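Local coordinates for Tlr1789 protein (Thermosynechococcus elongatus, PDB 2X8X) that probably takes part in inserting proteins into the cyanobacterial outer membrane, as an Omp85 protein whose N-terminal POTRA region is the part in this chain, at residues 79-90 and 142-153. Residues are numbered along the deposited sequence; the frame is centred on the assembly and turned at random.
Sequences LRAVQVAGNQVL and DGVVTLQVAEGV
E151 sends its chain out extended (chi2 -159°) to the loop after strand 81-85, and its carboxylate accepts three backbone N-H groups there. E151 OE1 takes V89 N on its syn lone pair at 2.9 Å. E151 OE2 takes two: Q88 N at 2.9 Å, from above the carboxylate plane, and L90 N at 3.2 Å, from the other face. Y123 OH of helix 109-125 is a further hydrogen-bond partner of E151 OE2. These bonds fix the rotation of the carboxylate and hold the loop 88-90 to the end of strand 144-150. They would also tend to stabilise its negative charge.

Q83 leaves its backbone with CG between N and the carbonyl carbon (chi1 57°), then runs extended across to the neighbouring strand. Its NE2 donates to T146 OG1 at 2.9 Å, with the hydroxyl oxygen close to the amide plane. The flat amide also lies against V144 CG1.

Strands 81-85 and 144-150 are parallel neighbours. V145 N donates to A81 O, Q83 N to V145 O, L147 N to Q83 O, A85 N to L147 O and V149 N to A85 O. R80 N extends the ladder to G143 O at 2.7 Å. On the opposite face from Q83, V82 CG1 meets L147 CD1 at 3.7 Å, and V84 CG2 meets V149 CG2 at 4.0 Å.

This pair is the parallel part of the three-stranded sheet of the middle POTRA domain in this fragment. Strand 132-139 adds to 144-150 in antiparallel fashion. Helices 92-99 and 109-125 cover the V82, V84 and V149 face, with F99 on V82, V95 on V84 and Y123 on V149.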
ATOM      1  N   LEU A  79       8.339  -6.991  15.052  1.00 21.04           N
ATOM      2  CA  LEU A  79       8.594  -7.130  13.626  1.00 20.51           C
ATOM      3  C   LEU A  79       9.967  -7.742  13.333  1.00 18.91           C
ATOM      4  O   LEU A  79      11.014  -7.188  13.758  1.00 18.39           O
ATOM      5  CB  LEU A  79       8.481  -5.721  12.962  1.00 18.50           C
ATOM      6  CG  LEU A  79       8.744  -5.736  11.447  1.00 19.52           C
ATOM      7  CD1 LEU A  79       7.629  -6.565  10.706  1.00 12.94           C
ATOM      8  CD2 LEU A  79       8.796  -4.330  10.886  1.00 18.52           C
ATOM      9  N   ARG A  80       9.993  -8.856  12.589  1.00 17.21           N
ATOM     10  CA  ARG A  80      11.270  -9.515  12.260  1.00 16.52           C
ATOM     11  C   ARG A  80      11.708  -9.381  10.793  1.00 16.44           C
ATOM     12  O   ARG A  80      12.904  -9.498  10.481  1.00 16.41           O
ATOM     13  CB  ARG A  80      11.187 -11.018  12.539  1.00 16.34           C
ATOM     14  CG  ARG A  80      10.832 -11.339  13.973  1.00 21.15           C
ATOM     15  CD  ARG A  80      11.873 -10.824  14.951  1.00 19.21           C
ATOM     16  NE  ARG A  80      11.421 -11.141  16.316  1.00 23.59           N
ATOM     17  CZ  ARG A  80      12.080 -10.774  17.399  1.00 24.09           C
ATOM     18  NH1 ARG A  80      13.196 -10.042  17.280  1.00 25.10           N
ATOM     19  NH2 ARG A  80      11.586 -11.094  18.580  1.00 28.61           N
ATOM     20  N   ALA A  81      10.754  -9.172   9.895  1.00 15.06           N
ATOM     21  CA  ALA A  81      11.088  -9.088   8.465  1.00 15.79           C
ATOM     22  C   ALA A  81       9.903  -8.593   7.697  1.00 15.41           C
ATOM     23  O   ALA A  81       8.701  -8.781   8.118  1.00 15.86           O
ATOM     24  CB  ALA A  81      11.492 -10.543   7.883  1.00 15.49           C
ATOM     25  N   VAL A  82      10.201  -7.943   6.548  1.00 16.32           N
ATOM     26  CA  VAL A  82       9.096  -7.565   5.642  1.00 15.55           C
ATOM     27  C   VAL A  82       9.549  -8.118   4.299  1.00 16.67           C
ATOM     28  O   VAL A  82      10.680  -7.884   3.925  1.00 17.40           O
ATOM     29  CB  VAL A  82       8.908  -6.053   5.525  1.00 15.48           C
ATOM     30  CG1 VAL A  82       7.704  -5.707   4.565  1.00 16.03           C
ATOM     31  CG2 VAL A  82       8.689  -5.428   6.948  1.00 13.27           C
ATOM     32  N   GLN A  83       8.681  -8.898   3.639  1.00 16.73           N
ATOM     33  CA  GLN A  83       8.977  -9.552   2.344  1.00 18.44           C
ATOM     34  C   GLN A  83       7.867  -9.135   1.343  1.00 18.35           C
ATOM     35  O   GLN A  83       6.743  -8.758   1.722  1.00 17.97           O
ATOM     36  CB  GLN A  83       9.111 -11.080   2.490  1.00 19.46           C
ATOM     37  CG  GLN A  83       7.920 -11.718   3.075  1.00 19.22           C
ATOM     38  CD  GLN A  83       8.073 -13.192   3.439  1.00 22.73           C
ATOM     39  OE1 GLN A  83       9.173 -13.724   3.589  1.00 19.00           O
ATOM     40  NE2 GLN A  83       6.939 -13.868   3.579  1.00 19.94           N
ATOM     41  N   VAL A  84       8.179  -9.154   0.064  1.00 17.36           N
ATOM     42  CA  VAL A  84       7.210  -8.661  -0.880  1.00 17.51           C
ATOM     43  C   VAL A  84       7.005  -9.739  -1.974  1.00 17.55           C
ATOM     44  O   VAL A  84       7.950 -10.451  -2.346  1.00 15.90           O
ATOM     45  CB  VAL A  84       7.675  -7.321  -1.426  1.00 19.01           C
ATOM     46  CG1 VAL A  84       9.025  -7.493  -2.046  1.00 22.91           C
ATOM     47  CG2 VAL A  84       6.808  -6.869  -2.531  1.00 16.64           C
ATOM     48  N   ALA A  85       5.780  -9.819  -2.488  1.00 17.72           N
ATOM     49  CA  ALA A  85       5.481 -10.633  -3.664  1.00 17.73           C
ATOM     50  C   ALA A  85       5.114  -9.742  -4.854  1.00 18.97           C
ATOM     51  O   ALA A  85       4.372  -8.762  -4.692  1.00 19.61           O
ATOM     52  CB  ALA A  85       4.250 -11.531  -3.391  1.00 17.55           C
ATOM     53  N   GLY A  86       5.573 -10.120  -6.057  1.00 20.32           N
ATOM     54  CA  GLY A  86       5.124  -9.487  -7.306  1.00 20.95           C
ATOM     55  C   GLY A  86       6.045  -8.370  -7.729  1.00 21.09           C
ATOM     56  O   GLY A  86       5.762  -7.603  -8.667  1.00 23.15           O
ATOM     57  N   ASN A  87       7.161  -8.271  -7.046  1.00 22.83           N
ATOM     58  CA  ASN A  87       8.137  -7.218  -7.274  1.00 25.01           C
ATOM     59  C   ASN A  87       9.176  -7.564  -8.353  1.00 26.45           C
ATOM     60  O   ASN A  87       9.553  -8.724  -8.472  1.00 26.18           O
ATOM     61  CB  ASN A  87       8.882  -6.982  -5.991  1.00 24.61           C
ATOM     62  CG  ASN A  87       9.547  -8.238  -5.466  1.00 26.44           C
ATOM     63  OD1 ASN A  87       8.902  -9.277  -5.310  1.00 29.83           O
ATOM     64  ND2 ASN A  87      10.832  -8.146  -5.142  1.00 28.97           N
ATOM     65  N   GLN A  88       9.696  -6.543  -9.045  1.00 27.77           N
ATOM     66  CA  GLN A  88      10.744  -6.691 -10.083  1.00 29.54           C
ATOM     67  C   GLN A  88      11.694  -5.521  -9.943  1.00 27.66           C
ATOM     68  O   GLN A  88      12.829  -5.704  -9.560  1.00 27.87           O
ATOM     69  CB  GLN A  88      10.202  -6.655 -11.522  1.00 29.09           C
ATOM     70  CG  GLN A  88       9.443  -7.926 -12.026  1.00 38.06           C
ATOM     71  CD  GLN A  88       7.855  -7.779 -11.943  1.00 45.87           C
ATOM     72  OE1 GLN A  88       7.291  -6.650 -11.726  1.00 43.13           O
ATOM     73  NE2 GLN A  88       7.149  -8.920 -12.112  1.00 42.66           N
ATOM     74  N   VAL A  89      11.230  -4.320 -10.274  1.00 26.17           N
ATOM     75  CA  VAL A  89      12.092  -3.138 -10.144  1.00 25.25           C
ATOM     76  C   VAL A  89      12.297  -2.680  -8.712  1.00 24.59           C
ATOM     77  O   VAL A  89      13.279  -2.008  -8.437  1.00 25.01           O
ATOM     78  CB  VAL A  89      11.639  -1.902 -10.968  1.00 24.44           C
ATOM     79  CG1 VAL A  89      11.782  -2.193 -12.469  1.00 26.27           C
ATOM     80  CG2 VAL A  89      10.304  -1.466 -10.572  1.00 22.31           C
ATOM     81  N   LEU A  90      11.357  -3.025  -7.828  1.00 23.81           N
ATOM     82  CA  LEU A  90      11.569  -2.971  -6.371  1.00 22.51           C
ATOM     83  C   LEU A  90      12.237  -4.234  -5.899  1.00 22.70           C
ATOM     84  O   LEU A  90      11.714  -5.353  -6.046  1.00 25.33           O
ATOM     85  CB  LEU A  90      10.232  -2.755  -5.634  1.00 22.74           C
ATOM     86  CG  LEU A  90      10.218  -2.732  -4.067  1.00 22.22           C
ATOM     87  CD1 LEU A  90      10.825  -1.459  -3.440  1.00 19.59           C
ATOM     88  CD2 LEU A  90       8.733  -2.928  -3.562  1.00 17.75           C
ATOM     89  N   ASP A 142       4.665 -14.983  13.810  1.00 20.88           N
ATOM     90  CA  ASP A 142       6.109 -14.977  14.094  1.00 20.88           C
ATOM     91  C   ASP A 142       6.841 -13.632  13.720  1.00 20.97           C
ATOM     92  O   ASP A 142       8.068 -13.542  13.876  1.00 22.28           O
ATOM     93  CB  ASP A 142       6.790 -16.175  13.413  1.00 20.57           C
ATOM     94  CG  ASP A 142       6.792 -16.075  11.876  1.00 24.72           C
ATOM     95  OD1 ASP A 142       6.094 -15.198  11.267  1.00 21.39           O
ATOM     96  OD2 ASP A 142       7.526 -16.890  11.247  1.00 21.69           O
ATOM     97  N   GLY A 143       6.117 -12.598  13.250  1.00 19.40           N
ATOM     98  CA  GLY A 143       6.682 -11.225  13.117  1.00 18.89           C
ATOM     99  C   GLY A 143       7.147 -10.952  11.696  1.00 18.80           C
ATOM    100  O   GLY A 143       7.879 -10.028  11.459  1.00 18.29           O
ATOM    101  N   VAL A 144       6.823 -11.858  10.780  1.00 17.79           N
ATOM    102  CA  VAL A 144       7.123 -11.653   9.355  1.00 18.63           C
ATOM    103  C   VAL A 144       5.898 -11.083   8.643  1.00 18.71           C
ATOM    104  O   VAL A 144       4.779 -11.692   8.708  1.00 21.44           O
ATOM    105  CB  VAL A 144       7.585 -12.980   8.677  1.00 17.08           C
ATOM    106  CG1 VAL A 144       7.792 -12.733   7.134  1.00 17.55           C
ATOM    107  CG2 VAL A 144       8.895 -13.469   9.307  1.00 19.35           C
ATOM    108  N   VAL A 145       6.084  -9.937   7.990  1.00 18.54           N
ATOM    109  CA  VAL A 145       5.035  -9.234   7.255  1.00 17.84           C
ATOM    110  C   VAL A 145       5.243  -9.432   5.721  1.00 17.35           C
ATOM    111  O   VAL A 145       6.368  -9.305   5.189  1.00 15.94           O
ATOM    112  CB  VAL A 145       4.969  -7.711   7.654  1.00 18.10           C
ATOM    113  CG1 VAL A 145       3.904  -6.877   6.795  1.00 18.39           C
ATOM    114  CG2 VAL A 145       4.556  -7.555   9.134  1.00 18.75           C
ATOM    115  N   THR A 146       4.153  -9.799   5.048  1.00 16.32           N
ATOM    116  CA  THR A 146       4.153  -9.971   3.588  1.00 16.72           C
ATOM    117  C   THR A 146       3.246  -8.914   2.949  1.00 17.20           C
ATOM    118  O   THR A 146       2.093  -8.752   3.353  1.00 15.69           O
ATOM    119  CB  THR A 146       3.608 -11.406   3.179  1.00 18.72           C
ATOM    120  OG1 THR A 146       4.452 -12.407   3.794  1.00 19.59           O
ATOM    121  CG2 THR A 146       3.613 -11.567   1.675  1.00 15.32           C
ATOM    122  N   LEU A 147       3.837  -8.206   1.998  1.00 16.32           N
ATOM    123  CA  LEU A 147       3.196  -7.234   1.133  1.00 16.91           C
ATOM    124  C   LEU A 147       3.176  -7.721  -0.354  1.00 15.73           C
ATOM    125  O   LEU A 147       4.022  -8.534  -0.776  1.00 17.10           O
ATOM    126  CB  LEU A 147       4.051  -5.965   1.202  1.00 15.05           C
ATOM    127  CG  LEU A 147       4.302  -5.361   2.557  1.00 19.06           C
ATOM    128  CD1 LEU A 147       5.149  -4.133   2.323  1.00 20.18           C
ATOM    129  CD2 LEU A 147       2.952  -4.964   3.136  1.00 23.75           C
ATOM    130  N   GLN A 148       2.231  -7.187  -1.135  1.00 16.64           N
ATOM    131  CA  GLN A 148       2.160  -7.411  -2.571  1.00 17.06           C
ATOM    132  C   GLN A 148       2.349  -6.095  -3.215  1.00 17.60           C
ATOM    133  O   GLN A 148       1.841  -5.087  -2.684  1.00 19.08           O
ATOM    134  CB  GLN A 148       0.763  -7.889  -2.940  1.00 16.20           C
ATOM    135  CG  GLN A 148       0.353  -9.168  -2.229  1.00 21.46           C
ATOM    136  CD  GLN A 148      -1.085  -9.595  -2.616  1.00 26.25           C
ATOM    137  OE1 GLN A 148      -1.925  -9.751  -1.746  1.00 32.97           O
ATOM    138  NE2 GLN A 148      -1.379  -9.662  -3.894  1.00 19.55           N
ATOM    139  N   VAL A 149       3.071  -6.057  -4.338  1.00 18.38           N
ATOM    140  CA  VAL A 149       3.045  -4.907  -5.238  1.00 16.81           C
ATOM    141  C   VAL A 149       2.539  -5.341  -6.634  1.00 19.35           C
ATOM    142  O   VAL A 149       2.641  -6.521  -7.014  1.00 17.86           O
ATOM    143  CB  VAL A 149       4.389  -4.279  -5.375  1.00 18.16           C
ATOM    144  CG1 VAL A 149       4.874  -3.716  -4.006  1.00 15.01           C
ATOM    145  CG2 VAL A 149       5.330  -5.336  -5.873  1.00 15.06           C
ATOM    146  N   ALA A 150       1.951  -4.377  -7.326  1.00 17.81           N
ATOM    147  CA  ALA A 150       1.657  -4.466  -8.755  1.00 19.69           C
ATOM    148  C   ALA A 150       2.406  -3.304  -9.341  1.00 19.87           C
ATOM    149  O   ALA A 150       2.010  -2.161  -9.149  1.00 20.76           O
ATOM    150  CB  ALA A 150       0.210  -4.296  -8.988  1.00 19.40           C
ATOM    151  N   GLU A 151       3.473  -3.611 -10.061  1.00 18.83           N
ATOM    152  CA  GLU A 151       4.410  -2.610 -10.498  1.00 19.03           C
ATOM    153  C   GLU A 151       3.982  -1.978 -11.822  1.00 19.60           C
ATOM    154  O   GLU A 151       4.445  -0.898 -12.134  1.00 18.96           O
ATOM    155  CB  GLU A 151       5.752  -3.279 -10.695  1.00 17.89           C
ATOM    156  CG  GLU A 151       6.271  -3.862  -9.368  1.00 21.51           C
ATOM    157  CD  GLU A 151       7.753  -4.066  -9.403  1.00 25.29           C
ATOM    158  OE1 GLU A 151       8.305  -4.240 -10.510  1.00 27.66           O
ATOM    159  OE2 GLU A 151       8.366  -4.023  -8.342  1.00 24.18           O
ATOM    160  N   GLY A 152       3.101  -2.641 -12.573  1.00 18.63           N
ATOM    161  CA  GLY A 152       2.662  -2.121 -13.892  1.00 20.20           C
ATOM    162  C   GLY A 152       3.390  -2.835 -15.036  1.00 21.50           C
ATOM    163  O   GLY A 152       3.912  -2.213 -15.950  1.00 22.71           O
ATOM    164  N   VAL A 153       3.496  -4.154 -14.951  1.00 21.92           N
ATOM    165  CA  VAL A 153       4.130  -4.986 -16.014  1.00 21.33           C
ATOM    166  C   VAL A 153       3.288  -4.924 -17.319  1.00 19.99           C
ATOM    167  O   VAL A 153       2.037  -4.989 -17.299  1.00 18.35           O
ATOM    168  CB  VAL A 153       4.339  -6.492 -15.539  1.00 21.75           C
ATOM    169  CG1 VAL A 153       4.992  -7.396 -16.683  1.00 20.75           C
ATOM    170  CG2 VAL A 153       5.213  -6.556 -14.303  1.00 20.40           C
TER
HETATM  171  O   HOH W   1       4.395  -6.495 -10.403  1.00 19.58           O